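Long-range contacts in formyltransferase (Francisella tularensis subsp. tularensis, PDB 4NV1), which belongs to the formyltransferase family and binds dTDP-4-amino-4,6-dideoxyglucose in a pocket of its fold: residues 99-104 against 111-116; 118-123 against 134-139. All coordinates share one frame; numbering follows the deposited sequence.

Interaction 1 (99-104 against 111-116). With 0FX (dTDP-4-amino-4,6-dideoxyglucose), chain I.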
loop_
_atom_site.group_PDB
_atom_site.type_symbol
_atom_site.label_atom_id
_atom_site.label_comp_id
_atom_site.label_asym_id
_atom_site.label_seq_id
_atom_site.Cartn_x
_atom_site.Cartn_y
_atom_site.Cartn_z
ATOM N N PRO A 99 26.759 15.350 -8.300
ATOM C CA PRO A 99 27.307 14.026 -8.387
ATOM C C PRO A 99 26.708 13.045 -7.367
ATOM O O PRO A 99 27.388 12.084 -7.031
ATOM C CB PRO A 99 28.733 14.250 -7.950
ATOM C CG PRO A 99 28.589 15.296 -6.868
ATOM C CD PRO A 99 27.594 16.237 -7.476
ATOM N N TYR A 100 25.532 13.325 -6.807
ATOM C CA TYR A 100 24.909 12.461 -5.765
ATOM C C TYR A 100 24.069 11.279 -6.305
ATOM O O TYR A 100 23.216 11.462 -7.152
ATOM C CB TYR A 100 24.068 13.286 -4.815
ATOM C CG TYR A 100 24.715 14.564 -4.285
ATOM C CD1 TYR A 100 24.383 15.767 -4.872
ATOM C CD2 TYR A 100 25.591 14.583 -3.202
ATOM C CE1 TYR A 100 24.929 16.950 -4.446
ATOM C CE2 TYR A 100 26.169 15.789 -2.740
ATOM C CZ TYR A 100 25.808 16.972 -3.351
ATOM O OH TYR A 100 26.315 18.230 -3.023
ATOM N N ASN A 101 24.395 10.086 -5.847
ATOM C CA ASN A 101 23.655 8.830 -6.108
ATOM C C ASN A 101 23.698 8.573 -7.592
ATOM O O ASN A 101 22.678 8.496 -8.247
ATOM C CB ASN A 101 22.222 8.895 -5.581
ATOM C CG ASN A 101 22.180 8.772 -4.080
ATOM O OD1 ASN A 101 22.964 8.021 -3.501
ATOM N ND2 ASN A 101 21.259 9.487 -3.444
ATOM N N ARG A 102 24.910 8.666 -8.127
ATOM C CA ARG A 102 25.175 8.357 -9.512
ATOM C C ARG A 102 24.898 6.867 -9.635
ATOM O O ARG A 102 25.019 6.100 -8.670
ATOM C CB ARG A 102 26.630 8.716 -9.901
ATOM C CG ARG A 102 26.776 10.233 -9.918
ATOM C CD ARG A 102 28.200 10.744 -9.788
ATOM N NE ARG A 102 29.070 9.983 -10.660
ATOM C CZ ARG A 102 30.044 9.175 -10.256
ATOM N NH1 ARG A 102 30.335 9.069 -8.963
ATOM N NH2 ARG A 102 30.738 8.509 -11.177
ATOM N N GLY A 103 24.529 6.440 -10.831
ATOM C CA GLY A 103 24.295 5.001 -10.993
ATOM C C GLY A 103 22.824 4.666 -10.945
ATOM O O GLY A 103 21.990 5.422 -11.432
ATOM N N TRP A 104 22.513 3.541 -10.347
ATOM C CA TRP A 104 21.139 3.016 -10.424
ATOM C C TRP A 104 20.088 3.570 -9.429
ATOM O O TRP A 104 20.335 3.646 -8.227
ATOM C CB TRP A 104 21.184 1.478 -10.385
ATOM C CG TRP A 104 21.424 0.984 -11.769
ATOM C CD1 TRP A 104 22.609 0.983 -12.454
ATOM C CD2 TRP A 104 20.430 0.522 -12.681
ATOM N NE1 TRP A 104 22.411 0.511 -13.726
ATOM C CE2 TRP A 104 21.082 0.221 -13.889
ATOM C CE3 TRP A 104 19.049 0.319 -12.589
ATOM C CZ2 TRP A 104 20.397 -0.287 -14.996
ATOM C CZ3 TRP A 104 18.371 -0.172 -13.696
ATOM C CH2 TRP A 104 19.046 -0.470 -14.880
ATOM N N ILE A 111 15.726 8.655 -1.288
ATOM C CA ILE A 111 14.642 8.605 -0.317
ATOM C C ILE A 111 15.170 7.999 0.950
ATOM O O ILE A 111 14.791 8.381 2.084
ATOM C CB ILE A 111 13.386 7.840 -0.867
ATOM C CG1 ILE A 111 12.593 8.695 -1.851
ATOM C CG2 ILE A 111 12.437 7.567 0.293
ATOM C CD1 ILE A 111 11.659 7.905 -2.766
ATOM N N ILE A 112 16.035 7.024 0.771
ATOM C CA ILE A 112 16.694 6.396 1.901
ATOM C C ILE A 112 17.847 7.139 2.555
ATOM O O ILE A 112 17.874 7.269 3.785
ATOM C CB ILE A 112 17.168 4.984 1.525
ATOM C CG1 ILE A 112 15.936 4.106 1.209
ATOM C CG2 ILE A 112 18.058 4.381 2.620
ATOM C CD1 ILE A 112 16.252 2.841 0.402
ATOM N N ASN A 113 18.829 7.548 1.759
ATOM C CA ASN A 113 20.036 8.139 2.310
ATOM C C ASN A 113 20.061 9.636 2.404
ATOM O O ASN A 113 21.002 10.160 2.871
ATOM C CB ASN A 113 21.257 7.572 1.597
ATOM C CG ASN A 113 21.440 8.077 0.173
ATOM O OD1 ASN A 113 21.034 9.167 -0.206
ATOM N ND2 ASN A 113 22.113 7.267 -0.610
ATOM N N LYS A 114 19.008 10.321 1.999
ATOM C CA LYS A 114 18.831 11.745 2.029
ATOM C C LYS A 114 19.796 12.627 1.261
ATOM O O LYS A 114 19.633 13.817 1.374
ATOM C CB LYS A 114 18.672 12.317 3.451
ATOM C CG LYS A 114 17.952 11.382 4.402
ATOM C CD LYS A 114 16.542 11.131 3.867
ATOM C CE LYS A 114 15.718 10.251 4.793
ATOM N NZ LYS A 114 14.322 10.297 4.233
ATOM N N LEU A 115 20.714 12.097 0.444
ATOM C CA LEU A 115 21.398 12.953 -0.540
ATOM C C LEU A 115 20.426 13.629 -1.507
ATOM O O LEU A 115 19.392 13.045 -1.856
ATOM C CB LEU A 115 22.457 12.119 -1.247
ATOM C CG LEU A 115 23.548 11.656 -0.242
ATOM C CD1 LEU A 115 24.643 10.912 -0.985
ATOM C CD2 LEU A 115 24.167 12.805 0.566
ATOM N N PRO A 116 20.688 14.886 -1.911
ATOM C CA PRO A 116 19.844 15.495 -2.931
ATOM C C PRO A 116 19.515 14.603 -4.137
ATOM O O PRO A 116 20.310 13.786 -4.578
ATOM C CB PRO A 116 20.731 16.628 -3.444
ATOM C CG PRO A 116 21.390 17.085 -2.204
ATOM C CD PRO A 116 21.829 15.759 -1.639
HETATM O O4P 0FX I . 14.629 5.180 -16.465
HETATM P P2 0FX I . 13.987 4.323 -17.586
HETATM O O3P 0FX I . 12.780 4.675 -18.429
HETATM O O1G 0FX I . 15.003 3.241 -18.155
HETATM C C1G 0FX I . 16.121 3.620 -18.923
HETATM C C2G 0FX I . 16.785 2.264 -19.103
HETATM O O2G 0FX I . 15.826 1.240 -19.386
HETATM C C3G 0FX I . 17.562 1.856 -17.868
HETATM O O3G 0FX I . 18.264 0.675 -18.311
HETATM C C4G 0FX I . 18.464 3.033 -17.444
HETATM N N4A 0FX I . 19.330 2.705 -16.321
HETATM C C5G 0FX I . 17.671 4.306 -17.127
HETATM C C6G 0FX I . 18.592 5.467 -16.771
HETATM O O5G 0FX I . 16.918 4.634 -18.296
HETATM O OPP 0FX I . 13.029 3.120 -17.165
HETATM P P 0FX I . 13.070 1.975 -16.074
HETATM O O1P 0FX I . 14.011 0.820 -16.346
HETATM O O2P 0FX I . 11.547 1.952 -16.020
HETATM O O5 0FX I . 13.370 2.607 -14.620
HETATM C C5 0FX I . 12.519 3.670 -14.177
HETATM C C4 0FX I . 12.250 3.595 -12.684
HETATM O O4 0FX I . 11.346 2.536 -12.424
HETATM C C3 0FX I . 13.433 3.315 -11.809
HETATM O O3 0FX I . 14.052 4.512 -11.313
HETATM C C2 0FX I . 12.808 2.647 -10.583
HETATM C C1 0FX I . 11.607 1.917 -11.184
HETATM N N11 0FX I . 11.889 0.479 -11.251
HETATM C C61 0FX I . 12.439 -0.044 -12.368
HETATM C C51 0FX I . 12.723 -1.392 -12.426
HETATM C C5A 0FX I . 13.383 -2.094 -13.596
HETATM C C21 0FX I . 11.583 -0.301 -10.195
HETATM O O21 0FX I . 10.991 0.185 -9.085
HETATM N N31 0FX I . 11.782 -1.623 -10.213
HETATM C C41 0FX I . 12.344 -2.129 -11.331
HETATM O O41 0FX I . 12.633 -3.422 -11.425
HETATM O O HOH W 1 20.778 12.454 -6.873
#
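The backbones of Y100 and L115 approach to 6.3 Å between CA atoms where the loop entering strand 102-103 passes the C-terminal end of helix 106-113. The chain leaves that helix through K114, which has positive phi, and an Asx turn spans this exit, N113 OD1 accepting the backbone N of L115 across K114. With chi1 at 72°, N113 CG sits between its own backbone N and carbonyl carbon, where OD1 can also take a bond from N101. The two asparagine amides come from opposite directions and are joined by two reciprocal hydrogen bonds, their planes 25° apart. N113 ND2 gives a nearly straight bond to N101 OD1 (3.1 Å), and N101 ND2 returns one to N113 OD1 (3.3 Å), arriving in the carbonyl plane on a lone pair. N186 also donates to N101 OD1, and S110 OG bonds to N101 ND2, so the buried N101 amide is held at both ends and its rotation is fixed. L115 CB packs 3.6 Å from N101 ND2. Y100 lays its ring against P116 in a CH-pi contact: P116 CD stands over the ring centre, 4.1 Å from the centroid, while P99 CD covers the opposite face near the rim. Beyond the contact, the poorly ordered W104 ring turns a face, approximately placed, to N4A of dTDP-4-amino-4,6-dideoxyglucose. A water donates to both Y100 O and P116 O, at 2.6 Å from the former.

Interaction 2 (118-123 against 134-139)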
loop_
_atom_site.group_PDB
_atom_site.type_symbol
_atom_site.label_atom_id
_atom_site.label_comp_id
_atom_site.label_asym_id
_atom_site.label_seq_id
_atom_site.Cartn_x
_atom_site.Cartn_y
_atom_site.Cartn_z
ATOM N N GLY A 118 17.370 15.158 -8.070
ATOM C CA GLY A 118 16.926 16.209 -8.985
ATOM C C GLY A 118 17.243 15.717 -10.374
ATOM O O GLY A 118 17.222 14.454 -10.619
ATOM N N ALA A 119 17.455 16.668 -11.285
ATOM C CA ALA A 119 17.814 16.324 -12.678
ATOM C C ALA A 119 19.023 17.118 -13.174
ATOM O O ALA A 119 19.146 18.249 -12.812
ATOM C CB ALA A 119 16.634 16.604 -13.611
ATOM N N THR A 120 19.865 16.486 -13.971
ATOM C CA THR A 120 21.061 17.037 -14.492
ATOM C C THR A 120 21.134 16.783 -15.999
ATOM O O THR A 120 20.770 15.681 -16.482
ATOM C CB THR A 120 22.256 16.303 -13.886
ATOM O OG1 THR A 120 22.226 16.384 -12.475
ATOM C CG2 THR A 120 23.608 16.920 -14.367
ATOM N N ILE A 121 21.586 17.820 -16.711
ATOM C CA ILE A 121 22.074 17.731 -18.091
ATOM C C ILE A 121 23.532 18.054 -18.111
ATOM O O ILE A 121 23.990 19.090 -17.587
ATOM C CB ILE A 121 21.359 18.717 -18.999
ATOM C CG1 ILE A 121 19.864 18.529 -18.904
ATOM C CG2 ILE A 121 21.870 18.560 -20.425
ATOM C CD1 ILE A 121 19.025 19.619 -19.502
ATOM N N HIS A 122 24.287 17.134 -18.662
ATOM C CA HIS A 122 25.718 17.240 -18.578
ATOM C C HIS A 122 26.339 16.641 -19.816
ATOM O O HIS A 122 25.768 15.756 -20.479
ATOM C CB HIS A 122 26.253 16.548 -17.318
ATOM C CG HIS A 122 26.104 15.060 -17.338
ATOM N ND1 HIS A 122 24.951 14.417 -16.939
ATOM C CD2 HIS A 122 26.970 14.088 -17.703
ATOM C CE1 HIS A 122 25.104 13.112 -17.077
ATOM N NE2 HIS A 122 26.312 12.890 -17.563
ATOM N N VAL A 123 27.514 17.153 -20.143
ATOM C CA VAL A 123 28.272 16.639 -21.265
ATOM C C VAL A 123 28.862 15.278 -20.956
ATOM O O VAL A 123 29.548 15.123 -19.982
ATOM C CB VAL A 123 29.386 17.626 -21.671
ATOM C CG1 VAL A 123 30.183 17.109 -22.883
ATOM C CG2 VAL A 123 28.778 18.997 -21.979
ATOM N N ILE A 134 25.800 21.286 -17.477
ATOM C CA ILE A 134 25.276 22.384 -18.221
ATOM C C ILE A 134 24.227 23.090 -17.447
ATOM O O ILE A 134 24.147 24.333 -17.443
ATOM C CB ILE A 134 24.625 21.875 -19.489
ATOM C CG1 ILE A 134 25.669 21.198 -20.381
ATOM C CG2 ILE A 134 23.800 22.939 -20.111
ATOM C CD1 ILE A 134 25.134 20.651 -21.669
ATOM N N ILE A 135 23.342 22.277 -16.884
ATOM C CA ILE A 135 22.260 22.766 -16.069
ATOM C C ILE A 135 21.731 21.609 -15.177
ATOM O O ILE A 135 21.637 20.451 -15.636
ATOM C CB ILE A 135 21.163 23.414 -16.879
ATOM C CG1 ILE A 135 20.319 24.301 -15.981
ATOM C CG2 ILE A 135 20.190 22.453 -17.585
ATOM C CD1 ILE A 135 19.034 24.873 -16.529
ATOM N N GLN A 136 21.419 21.921 -13.914
ATOM C CA GLN A 136 20.793 20.910 -13.048
ATOM C C GLN A 136 19.957 21.584 -11.998
ATOM O O GLN A 136 20.208 22.759 -11.642
ATOM C CB GLN A 136 21.836 20.056 -12.383
ATOM C CG GLN A 136 22.605 20.803 -11.301
ATOM C CD GLN A 136 23.665 19.925 -10.733
ATOM O OE1 GLN A 136 24.540 20.430 -10.065
ATOM N NE2 GLN A 136 23.611 18.599 -10.974
ATOM N N GLU A 137 18.964 20.864 -11.505
ATOM C CA GLU A 137 18.123 21.426 -10.444
ATOM C C GLU A 137 17.642 20.369 -9.456
ATOM O O GLU A 137 17.139 19.272 -9.826
ATOM C CB GLU A 137 16.985 22.240 -11.050
ATOM C CG GLU A 137 16.234 23.066 -10.019
ATOM C CD GLU A 137 14.999 23.732 -10.603
ATOM O OE1 GLU A 137 14.898 23.915 -11.840
ATOM O OE2 GLU A 137 14.102 24.106 -9.814
ATOM N N GLU A 138 17.832 20.665 -8.173
ATOM C CA GLU A 138 17.229 19.785 -7.126
ATOM C C GLU A 138 15.705 19.711 -7.132
ATOM O O GLU A 138 15.034 20.631 -7.602
ATOM C CB GLU A 138 17.726 20.177 -5.737
ATOM C CG GLU A 138 17.270 19.316 -4.583
ATOM C CD GLU A 138 18.046 19.647 -3.306
ATOM O OE1 GLU A 138 18.888 20.545 -3.264
ATOM O OE2 GLU A 138 17.834 19.002 -2.291
ATOM N N VAL A 139 15.172 18.567 -6.692
ATOM C CA VAL A 139 13.744 18.323 -6.523
ATOM C C VAL A 139 13.487 17.905 -5.081
ATOM O O VAL A 139 14.304 17.176 -4.481
ATOM C CB VAL A 139 13.348 17.179 -7.502
ATOM C CG1 VAL A 139 12.071 16.502 -7.127
ATOM C CG2 VAL A 139 13.314 17.698 -8.949
#
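Strands 118-123 and 134-139 form an antiparallel beta hairpin at one side of the mixed sheet, where 133-139 is the outermost strand of this chain and 117-123 lies between it and strand 89-94. Their axes run 4.7 Å apart at 174°. A119 and E137 make a hydrogen-bonded pair, with A119 N bonded to E137 O and E137 N to A119 O. At the next hydrogen-bonded pair, I121 N meets I135 O at 2.8 Å, nearly in line with the carbonyl. Here the ladder is interrupted by a classic beta bulge: I134 and I135 both face I121, whose O accepts a bond from I134 N (2.8 Å) and a weak one from I135 N. The bulge coincides with a corner of the chain at I134.

I121 and I135 lie side by side on the face turned to helix 147-170, where I135 also meets L161 and V165; I121 CD1 touches I135 CG2 at 3.6 Å. I135 CG2 is placed between the backbone N and the carbonyl carbon because CG1 swings anti to N (chi1 -161°). I134 slants against I121, its CD1 reaching I121 CG2 at 4.1 Å and also V123 CG2, whose side chain it crosses at about a right angle.

At the far end G118 lies close against the partner backbone, its CA 3.2 Å from E137 O. The other face carries T120 and Q136, side by side. T120 OG1 is gripped by G96 O and N98 N as well as by Q136, whose amide also bonds N98 O, tying the hairpin to the loop after strand 89-94. Q136 NE2 approaches T120 OG1 at 3.0 Å, with the hydroxyl oxygen only 4° out of the amide plane.

Overall arrangement
The two interactions follow one another along the chain: interaction 1 closes at P116, and interaction 2 opens at G118, where strand 117-123 has taken over from the turn after helix 106-113. Their centres lie 13 Å apart, and they meet through packing of P116 CB on E138 OE2, at 3.9 Å. Interaction 2 builds one side of the mixed seven-stranded sheet, whereas interaction 1 fastens the loop and helix connecting strand 89-94 to the hairpin. The segment 99-104 brings W104 to the ligand pocket, and H122 of the hairpin has its side chain about 10 Å from the bound ligand.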